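Local structure of spermidine N(1)-acetyltransferase (Vibrio cholerae serotype O1, 7KWJ) at residues B[66-71]-B[87-92]. The protein catalyses the transfer of an acetyl group from acetyl coenzyme A to primary amino groups of spermidine and spermine, protecting the cell against polyamine toxicity. The protein carries 10 engineered substitutions. Numbering follows the deposited sequence.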
loop_
_atom_site.group_PDB
_atom_site.type_symbol
_atom_site.label_atom_id
_atom_site.label_comp_id
_atom_site.label_asym_id
_atom_site.label_seq_id
_atom_site.Cartn_x
_atom_site.Cartn_y
_atom_site.Cartn_z
ATOM N N ASN B 66 -7.516 -21.201 -35.010
ATOM C CA ASN B 66 -6.089 -21.072 -35.285
ATOM C C ASN B 66 -5.764 -19.586 -35.382
ATOM O O ASN B 66 -6.125 -18.928 -36.363
ATOM C CB ASN B 66 -5.708 -21.798 -36.572
ATOM C CG ASN B 66 -6.133 -23.252 -36.570
ATOM O OD1 ASN B 66 -7.147 -23.612 -37.165
ATOM N ND2 ASN B 66 -5.357 -24.096 -35.901
ATOM N N LEU B 67 -5.088 -19.055 -34.363
ATOM C CA LEU B 67 -4.793 -17.629 -34.312
ATOM C C LEU B 67 -4.001 -17.201 -35.542
ATOM O O LEU B 67 -2.857 -17.625 -35.733
ATOM C CB LEU B 67 -4.026 -17.288 -33.033
ATOM C CG LEU B 67 -4.659 -17.799 -31.735
ATOM C CD1 LEU B 67 -3.965 -17.196 -30.524
ATOM C CD2 LEU B 67 -6.156 -17.512 -31.701
ATOM N N ILE B 68 -4.609 -16.362 -36.379
ATOM C CA ILE B 68 -3.973 -15.947 -37.626
ATOM C C ILE B 68 -3.029 -14.774 -37.385
ATOM O O ILE B 68 -1.842 -14.830 -37.725
ATOM C CB ILE B 68 -5.040 -15.594 -38.680
ATOM C CG1 ILE B 68 -5.903 -16.819 -39.010
ATOM C CG2 ILE B 68 -4.388 -15.039 -39.938
ATOM C CD1 ILE B 68 -5.140 -17.978 -39.631
ATOM N N GLY B 69 -3.540 -13.704 -36.805
ATOM C CA GLY B 69 -2.749 -12.511 -36.577
ATOM C C GLY B 69 -3.374 -11.622 -35.530
ATOM O O GLY B 69 -4.123 -12.083 -34.665
ATOM N N LEU B 70 -3.065 -10.330 -35.612
ATOM C CA LEU B 70 -3.507 -9.355 -34.627
ATOM C C LEU B 70 -3.887 -8.059 -35.326
ATOM O O LEU B 70 -3.221 -7.638 -36.275
ATOM C CB LEU B 70 -2.409 -9.086 -33.588
ATOM C CG LEU B 70 -2.736 -8.115 -32.450
ATOM C CD1 LEU B 70 -3.553 -8.797 -31.363
ATOM C CD2 LEU B 70 -1.458 -7.531 -31.875
ATOM N N VAL B 71 -4.960 -7.432 -34.848
ATOM C CA VAL B 71 -5.395 -6.125 -35.323
ATOM C C VAL B 71 -5.540 -5.209 -34.117
ATOM O O VAL B 71 -6.144 -5.595 -33.110
ATOM C CB VAL B 71 -6.720 -6.204 -36.105
ATOM C CG1 VAL B 71 -7.179 -4.813 -36.493
ATOM C CG2 VAL B 71 -6.558 -7.081 -37.340
ATOM N N ILE B 87 -1.879 -3.811 -38.022
ATOM C CA ILE B 87 -2.254 -5.184 -38.343
ATOM C C ILE B 87 -0.987 -5.986 -38.603
ATOM O O ILE B 87 -0.029 -5.488 -39.200
ATOM C CB ILE B 87 -3.212 -5.237 -39.553
ATOM C CG1 ILE B 87 -3.539 -6.689 -39.909
ATOM C CG2 ILE B 87 -2.606 -4.510 -40.748
ATOM C CD1 ILE B 87 -4.667 -6.834 -40.909
ATOM N N ILE B 88 -0.991 -7.236 -38.146
ATOM C CA ILE B 88 0.101 -8.173 -38.377
ATOM C C ILE B 88 -0.504 -9.546 -38.621
ATOM O O ILE B 88 -1.401 -9.974 -37.886
ATOM C CB ILE B 88 1.089 -8.219 -37.194
ATOM C CG1 ILE B 88 0.354 -8.556 -35.894
ATOM C CG2 ILE B 88 1.821 -6.891 -37.066
ATOM C CD1 ILE B 88 1.255 -8.633 -34.681
ATOM N N ILE B 89 -0.023 -10.232 -39.654
ATOM C CA ILE B 89 -0.494 -11.563 -40.015
ATOM C C ILE B 89 0.696 -12.510 -40.023
ATOM O O ILE B 89 1.761 -12.177 -40.551
ATOM C CB ILE B 89 -1.207 -11.565 -41.382
ATOM C CG1 ILE B 89 -2.544 -10.828 -41.275
ATOM C CG2 ILE B 89 -1.403 -12.995 -41.876
ATOM C CD1 ILE B 89 -3.232 -10.592 -42.602
ATOM N N ALA B 90 0.506 -13.689 -39.438
ATOM C CA ALA B 90 1.593 -14.653 -39.349
ATOM C C ALA B 90 2.144 -14.948 -40.742
ATOM O O ALA B 90 1.376 -15.034 -41.707
ATOM C CB ALA B 90 1.108 -15.945 -38.692
ATOM N N PRO B 91 3.463 -15.115 -40.887
ATOM C CA PRO B 91 4.019 -15.407 -42.219
ATOM C C PRO B 91 3.397 -16.622 -42.885
ATOM O O PRO B 91 3.550 -16.789 -44.101
ATOM C CB PRO B 91 5.512 -15.628 -41.938
ATOM C CG PRO B 91 5.772 -14.915 -40.655
ATOM C CD PRO B 91 4.513 -15.039 -39.855
ATOM N N GLU B 92 2.702 -17.473 -42.130
ATOM C CA GLU B 92 2.108 -18.672 -42.710
ATOM C C GLU B 92 0.928 -18.338 -43.615
ATOM O O GLU B 92 0.708 -19.028 -44.617
ATOM C CB GLU B 92 1.660 -19.619 -41.596
ATOM C CG GLU B 92 2.741 -19.946 -40.575
ATOM C CD GLU B 92 2.167 -20.441 -39.261
ATOM O OE1 GLU B 92 0.992 -20.867 -39.247
ATOM O OE2 GLU B 92 2.887 -20.395 -38.242
#
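Segments 66-71 and 87-92 pair as antiparallel strands, their axes 4.7 Å apart at closest approach with 165° between their N-to-C directions, as paired arms of the β-hairpin formed by strands 67-77 and 82-89 in the central sheet of the GNAT fold. L70 and I88 make the hydrogen-bonded pair: L70 N donates to I88 O over 2.8 Å, and I88 N returns a bond to L70 O at 2.9 Å. G69-I89 and V71-I87 are the non-hydrogen-bonded pairs flanking it.

The side chains divide between two faces. On one, L70 and I88 lie alongside each other and point the same way, with L70 CB 3.6 Å from I88 CG1. The latter branch sits between the backbone N and carbonyl carbon of I88 (chi1 56°), which brings CG1 and CD1 over to L70. Helix 15-22 covers this face, L70 meeting I18 and I88 meeting L21. On the other face, V71 presents CG2 to I87, 4.0 Å from its CG1, while helix 98-113 packs against both through A106 and L102.

I68 also touches this second face: its CG2 meets I89 CG2 at 4.1 Å, branch against branch. I68 and G69 both form backbone hydrogen bonds with V60; together with the helical backbone torsions of I68, these are consistent with a classic β-bulge against strand 56-61, which would account for I68 not facing the same way as L70. I87, I88 and I89 belong to the acetyl-CoA site; I89 O accepts a hydrogen bond from the side-chain NE2 of Q94, itself an acetyl-CoA-binding residue. Past I89 the ladder ends with A90 N donating to I68 O over 3.1 Å, the donor tilted 27° from the carbonyl plane.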